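Local coordinates for phytoene synthase (Enterococcus hirae, PDB 5IYS), which probably condenses two prenyl diphosphates head to head, as squalene and phytoene synthases do, and here holds two farnesyl thiodiphosphate molecules beside magnesium ions, at residues A[47-50]-A[51-55]; A[232-236]-A[237-241]. All coordinates share one frame; numbering follows the deposited sequence.

Contact 1 (A[47-50]-A[51-55]); sequences AVYA and FCRRA. With FPS (S-[(2E,6E)-3,7,11-trimethyldodeca-2,6,10-trienyl] trihydrogen thiodiphosphate), chain H; FPS (S-[(2E,6E)-3,7,11-trimethyldodeca-2,6,10-trienyl] trihydrogen thiodiphosphate), chain G.
Y49 and R53, one helical turn apart, together hold two diphosphate analogues. The hydroxyl of Y49 accepts the N-H of NE of R53 in a nearly straight bond (OH to NE 3.2 Å, 167°), with the oxygen in the guanidinium plane, and gives a very short hydrogen bond to O1A of the chain G ligand (OH to O1A 2.5 Å). NH1 of R53 reaches O2B of the chain H ligand at 3.2 Å in a nearly straight bond and also forms a salt bridge with D57. Given their spacing and CG anti to the backbone N in both, the two side chains run side by side; R53 then bends at chi2 (32°) and chi3, bringing NE to the phenol oxygen while its CB packs against CE1 of Y49 at 3.6 Å. Guanidinium and ring planes stand 52° apart. Nearer the helix axis, CD2 of Y49 meets C12 of the chain H farnesyl tail at 3.4 Å, and CB of C52 touches its C7 at 3.5 Å. CG1 of V48 borders its terminal methyl C14. The helix backbone keeps regular i to i+4 bonding, R53 N to Y49 O being the shortest at 2.7 Å. Away from the ligands, the F51 ring meets F106 edge-to-face. Such a diphosphate-binding helix face, one turn before D56 and two before D60, magnesium ligands of the DDxxD motif that includes D57, is characteristic of the all-helical squalene/phytoene synthase fold.

Contact 2 (A[232-236]-A[237-241]); sequences PLITE and DCRQA
R239 folds back along the incoming loop, its NE donating to the carbonyl oxygen of I234 at 3.1 Å. The bond is bent (144° at the hydrogen), and NE sits above the carbonyl plane; NH2 adds a weak second bond to the same oxygen. CA of E236 lies over one guanidinium face, 3.9 Å from the plane and displaced from the centre of the group. With CG anti to its carbonyl carbon (chi1 -68°) and the chain extended from CG to NE, R239 runs antiparallel to the I234 side chain, bringing its CG to 3.8 Å from CG2 of I234. That same methyl also packs on CB of C238. These contacts tie the loop to the N-terminal turn of helix 236-258, which opens with two i to i+3 bonds, as in a 3-10 turn: C238 N to T235 O at 2.9 Å, and R239 N to E236 O. A water bridges E236 O and Q240 N, standing in for the direct i to i+4 bond. Alongside, CG2 of T235 faces OD1 of D237 at 3.5 Å, the two side chains pointing the same way. Farther out, T235 shares backbone hydrogen bonds with L147, while L286 of helix 272-287 packs against R239 and NE2 of Q240 donates to Q36 and to L279 O.

From the N terminus, the chain first reaches contact 1, within helix 39-60, and much later contact 2, where the loop after helix 207-227 turns into helix 236-258. The two are in series, neither nesting nor crossing. Each joins adjoining segments and so closes no long loop: contact 1 spans successive turns of one helix, contact 2 the entry to another. Their centres are 23 Å apart and their nearest atoms about 12 Å, so they do not touch. Contact 1 borders helices 13-26, 87-98, 104-116 and 125-143 as well as the ligands, whereas contact 2 lies farther from the chain centre, against the C-terminal helix 272-287.

Contact 1 (A[47-50]-A[51-55])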
loop_
_atom_site.group_PDB
_atom_site.type_symbol
_atom_site.label_atom_id
_atom_site.label_comp_id
_atom_site.label_asym_id
_atom_site.label_seq_id
_atom_site.Cartn_x
_atom_site.Cartn_y
_atom_site.Cartn_z
ATOM N N ALA A 47 -1.048 -10.190 -9.303
ATOM C CA ALA A 47 -2.485 -10.229 -9.521
ATOM C C ALA A 47 -3.200 -9.358 -8.490
ATOM O O ALA A 47 -4.197 -8.711 -8.808
ATOM C CB ALA A 47 -3.007 -11.701 -9.453
ATOM N N VAL A 48 -2.804 -9.483 -7.223
ATOM C CA VAL A 48 -3.446 -8.696 -6.164
ATOM C C VAL A 48 -3.175 -7.212 -6.353
ATOM O O VAL A 48 -4.097 -6.406 -6.259
ATOM C CB VAL A 48 -2.873 -9.075 -4.758
ATOM C CG1 VAL A 48 -3.375 -8.071 -3.700
ATOM C CG2 VAL A 48 -3.342 -10.474 -4.418
ATOM N N TYR A 49 -1.960 -6.879 -6.777
ATOM C CA TYR A 49 -1.615 -5.503 -7.127
ATOM C C TYR A 49 -2.542 -4.955 -8.220
ATOM O O TYR A 49 -3.071 -3.836 -8.108
ATOM C CB TYR A 49 -0.170 -5.417 -7.641
ATOM C CG TYR A 49 0.233 -3.990 -7.941
ATOM C CD1 TYR A 49 -0.056 -3.413 -9.185
ATOM C CD2 TYR A 49 0.696 -3.164 -6.919
ATOM C CE1 TYR A 49 0.169 -2.048 -9.393
ATOM C CE2 TYR A 49 0.941 -1.820 -7.128
ATOM C CZ TYR A 49 0.667 -1.272 -8.371
ATOM O OH TYR A 49 0.883 0.080 -8.585
ATOM N N ALA A 50 -2.722 -5.751 -9.270
ATOM C CA ALA A 50 -3.614 -5.383 -10.377
ATOM C C ALA A 50 -5.036 -5.052 -9.911
ATOM O O ALA A 50 -5.678 -4.153 -10.452
ATOM C CB ALA A 50 -3.646 -6.509 -11.425
ATOM N N PHE A 51 -5.608 -5.901 -9.073
ATOM C CA PHE A 51 -6.938 -5.636 -8.538
ATOM C C PHE A 51 -6.937 -4.303 -7.789
ATOM O O PHE A 51 -7.780 -3.435 -8.064
ATOM C CB PHE A 51 -7.399 -6.768 -7.626
ATOM C CG PHE A 51 -8.603 -6.408 -6.790
ATOM C CD1 PHE A 51 -8.437 -5.722 -5.591
ATOM C CD2 PHE A 51 -9.891 -6.701 -7.235
ATOM C CE1 PHE A 51 -9.545 -5.380 -4.795
ATOM C CE2 PHE A 51 -11.017 -6.373 -6.447
ATOM C CZ PHE A 51 -10.832 -5.671 -5.251
ATOM N N CYS A 52 -5.945 -4.100 -6.920
ATOM C CA CYS A 52 -5.882 -2.842 -6.152
ATOM C C CYS A 52 -5.728 -1.606 -7.053
ATOM O O CYS A 52 -6.332 -0.542 -6.828
ATOM C CB CYS A 52 -4.726 -2.897 -5.158
ATOM S SG CYS A 52 -4.975 -4.116 -3.835
ATOM N N ARG A 53 -4.749 -1.682 -7.944
ATOM C CA ARG A 53 -4.451 -0.567 -8.862
ATOM C C ARG A 53 -5.684 -0.198 -9.679
ATOM O O ARG A 53 -5.984 0.991 -9.858
ATOM C CB ARG A 53 -3.279 -0.954 -9.781
ATOM C CG ARG A 53 -2.684 0.133 -10.693
ATOM C CD ARG A 53 -2.711 1.571 -10.160
ATOM N NE ARG A 53 -1.697 1.849 -9.144
ATOM C CZ ARG A 53 -1.670 2.937 -8.380
ATOM N NH1 ARG A 53 -2.619 3.868 -8.476
ATOM N NH2 ARG A 53 -0.680 3.098 -7.515
ATOM N N ARG A 54 -6.451 -1.200 -10.100
ATOM C CA ARG A 54 -7.659 -0.927 -10.897
ATOM C C ARG A 54 -8.723 -0.206 -10.081
ATOM O O ARG A 54 -9.243 0.838 -10.507
ATOM C CB ARG A 54 -8.235 -2.206 -11.531
ATOM C CG ARG A 54 -9.610 -1.972 -12.151
ATOM C CD ARG A 54 -10.252 -3.250 -12.713
ATOM N NE ARG A 54 -9.442 -3.848 -13.766
ATOM C CZ ARG A 54 -9.689 -5.035 -14.313
ATOM N NH1 ARG A 54 -10.783 -5.725 -13.985
ATOM N NH2 ARG A 54 -8.865 -5.493 -15.241
ATOM N N ALA A 55 -8.937 -0.657 -8.840
ATOM C CA ALA A 55 -9.938 -0.038 -7.974
ATOM C C ALA A 55 -9.557 1.407 -7.685
ATOM O O ALA A 55 -10.414 2.294 -7.603
ATOM C CB ALA A 55 -10.082 -0.808 -6.666
HETATM C C1 FPS H . -1.822 4.143 -3.307
HETATM S S1 FPS H . -2.124 5.416 -2.122
HETATM C C2 FPS H . -3.079 3.330 -3.500
HETATM C C3 FPS H . -3.598 2.488 -2.588
HETATM C C4 FPS H . -3.041 2.320 -1.199
HETATM C C5 FPS H . -4.838 1.714 -2.975
HETATM C C6 FPS H . -4.514 0.580 -3.946
HETATM C C7 FPS H . -3.318 -0.223 -3.464
HETATM C C8 FPS H . -2.315 -0.546 -4.292
HETATM C C10 FPS H . -1.145 -1.293 -3.696
HETATM C C9 FPS H . -2.310 -0.096 -5.729
HETATM C C11 FPS H . -1.284 -2.795 -3.797
HETATM C C12 FPS H . 0.136 -3.286 -3.548
HETATM C C13 FPS H . 0.490 -4.583 -3.495
HETATM C C14 FPS H . -0.479 -5.710 -3.686
HETATM C C15 FPS H . 1.923 -4.913 -3.218
HETATM P PA FPS H . -2.648 6.927 -3.391
HETATM O O1A FPS H . -3.858 6.532 -4.153
HETATM O O2A FPS H . -2.979 8.237 -2.515
HETATM O O3A FPS H . -1.316 7.346 -4.214
HETATM P PB FPS H . -0.999 7.127 -5.760
HETATM O O1B FPS H . -0.885 8.514 -6.333
HETATM O O2B FPS H . -2.075 6.367 -6.505
HETATM O O3B FPS H . 0.301 6.354 -5.825
HETATM C C1 FPS G . 1.421 2.405 -2.564
HETATM S S1 FPS G . 0.858 1.693 -4.065
HETATM C C2 FPS G . 0.966 1.391 -1.531
HETATM C C3 FPS G . 0.542 1.703 -0.294
HETATM C C4 FPS G . 0.520 3.128 0.175
HETATM C C5 FPS G . 0.104 0.626 0.681
HETATM C C6 FPS G . 0.164 -0.801 0.139
HETATM C C7 FPS G . 0.083 -1.763 1.308
HETATM C C8 FPS G . 0.771 -2.918 1.335
HETATM C C10 FPS G . 0.513 -3.851 2.498
HETATM C C9 FPS G . 1.717 -3.343 0.238
HETATM C C11 FPS G . 1.840 -4.169 3.192
HETATM C C12 FPS G . 1.654 -5.243 4.251
HETATM C C13 FPS G . 1.845 -6.566 4.047
HETATM C C14 FPS G . 1.660 -7.534 5.187
HETATM C C15 FPS G . 2.275 -7.116 2.711
HETATM P PA FPS G . 1.862 2.464 -5.695
HETATM O O1A FPS G . 1.887 1.510 -6.807
HETATM O O2A FPS G . 0.857 3.652 -6.140
HETATM O O3A FPS G . 3.260 3.167 -5.382
HETATM P PB FPS G . 3.186 4.736 -4.968
HETATM O O1B FPS G . 3.404 5.612 -6.171
HETATM O O2B FPS G . 4.221 4.850 -3.874
HETATM O O3B FPS G . 1.850 5.152 -4.392
#

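Contact 2 (A[232-236]-A[237-241])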
loop_
_atom_site.group_PDB
_atom_site.type_symbol
_atom_site.label_atom_id
_atom_site.label_comp_id
_atom_site.label_asym_id
_atom_site.label_seq_id
_atom_site.Cartn_x
_atom_site.Cartn_y
_atom_site.Cartn_z
ATOM N N PRO A 232 9.310 -13.568 12.265
ATOM C CA PRO A 232 9.591 -14.964 12.562
ATOM C C PRO A 232 8.532 -15.932 12.049
ATOM O O PRO A 232 8.820 -17.128 11.908
ATOM C CB PRO A 232 9.677 -14.997 14.099
ATOM C CG PRO A 232 10.152 -13.585 14.463
ATOM C CD PRO A 232 9.500 -12.678 13.419
ATOM N N LEU A 233 7.331 -15.434 11.746
ATOM C CA LEU A 233 6.238 -16.284 11.287
ATOM C C LEU A 233 6.030 -16.131 9.773
ATOM O O LEU A 233 5.182 -16.788 9.177
ATOM C CB LEU A 233 4.930 -15.856 11.950
ATOM C CG LEU A 233 4.922 -16.138 13.459
ATOM C CD1 LEU A 233 3.607 -15.749 14.138
ATOM C CD2 LEU A 233 5.280 -17.596 13.671
ATOM N N ILE A 234 6.736 -15.185 9.187
ATOM C CA ILE A 234 6.768 -15.106 7.728
ATOM C C ILE A 234 7.576 -16.258 7.149
ATOM O O ILE A 234 8.667 -16.577 7.637
ATOM C CB ILE A 234 7.338 -13.781 7.287
ATOM C CG1 ILE A 234 6.478 -12.642 7.840
ATOM C CG2 ILE A 234 7.451 -13.711 5.734
ATOM C CD1 ILE A 234 5.175 -12.460 7.087
ATOM N N THR A 235 7.027 -16.895 6.121
ATOM C CA THR A 235 7.791 -17.960 5.454
ATOM C C THR A 235 9.187 -17.486 5.018
ATOM O O THR A 235 9.359 -16.357 4.567
ATOM C CB THR A 235 7.020 -18.504 4.248
ATOM O OG1 THR A 235 5.737 -18.940 4.691
ATOM C CG2 THR A 235 7.751 -19.699 3.641
ATOM N N GLU A 236 10.206 -18.285 5.305
ATOM C CA GLU A 236 11.592 -17.825 5.166
ATOM C C GLU A 236 11.874 -17.231 3.780
ATOM O O GLU A 236 12.330 -16.079 3.669
ATOM C CB GLU A 236 12.586 -18.952 5.420
ATOM C CG GLU A 236 14.020 -18.480 5.228
ATOM C CD GLU A 236 15.023 -19.586 5.488
ATOM O OE1 GLU A 236 14.710 -20.457 6.333
ATOM O OE2 GLU A 236 16.068 -19.630 4.794
ATOM N N ASP A 237 11.475 -17.953 2.744
ATOM C CA ASP A 237 11.656 -17.463 1.354
ATOM C C ASP A 237 10.850 -16.224 0.939
ATOM O O ASP A 237 11.043 -15.683 -0.168
ATOM C CB ASP A 237 11.500 -18.603 0.332
ATOM C CG ASP A 237 10.069 -19.135 0.196
ATOM O OD1 ASP A 237 9.067 -18.541 0.658
ATOM O OD2 ASP A 237 9.927 -20.152 -0.515
ATOM N N CYS A 238 9.998 -15.735 1.846
ATOM C CA CYS A 238 9.209 -14.513 1.615
ATOM C C CYS A 238 9.728 -13.309 2.385
ATOM O O CYS A 238 9.242 -12.194 2.220
ATOM C CB CYS A 238 7.734 -14.728 1.962
ATOM S SG CYS A 238 6.928 -15.979 0.922
ATOM N N ARG A 239 10.652 -13.528 3.319
ATOM C CA ARG A 239 11.098 -12.430 4.153
ATOM C C ARG A 239 11.844 -11.308 3.443
ATOM O O ARG A 239 11.666 -10.150 3.778
ATOM C CB ARG A 239 11.986 -12.978 5.274
ATOM C CG ARG A 239 11.177 -13.807 6.247
ATOM C CD ARG A 239 12.101 -14.262 7.402
ATOM N NE ARG A 239 11.418 -15.322 8.118
ATOM C CZ ARG A 239 12.021 -16.276 8.809
ATOM N NH1 ARG A 239 13.343 -16.326 8.861
ATOM N NH2 ARG A 239 11.277 -17.141 9.489
ATOM N N GLN A 240 12.808 -11.656 2.601
ATOM C CA GLN A 240 13.619 -10.652 1.903
ATOM C C GLN A 240 12.713 -9.728 1.082
ATOM O O GLN A 240 12.847 -8.498 1.136
ATOM C CB GLN A 240 14.602 -11.394 0.985
ATOM C CG GLN A 240 15.487 -10.531 0.089
ATOM C CD GLN A 240 16.364 -9.554 0.842
ATOM O OE1 GLN A 240 16.906 -9.868 1.917
ATOM N NE2 GLN A 240 16.619 -8.414 0.217
ATOM N N ALA A 241 11.729 -10.304 0.407
ATOM C CA ALA A 241 10.811 -9.481 -0.431
ATOM C C ALA A 241 9.941 -8.564 0.429
ATOM O O ALA A 241 9.810 -7.365 0.148
ATOM C CB ALA A 241 9.942 -10.403 -1.313
HETATM O O HOH W 1 13.725 -14.519 2.267
#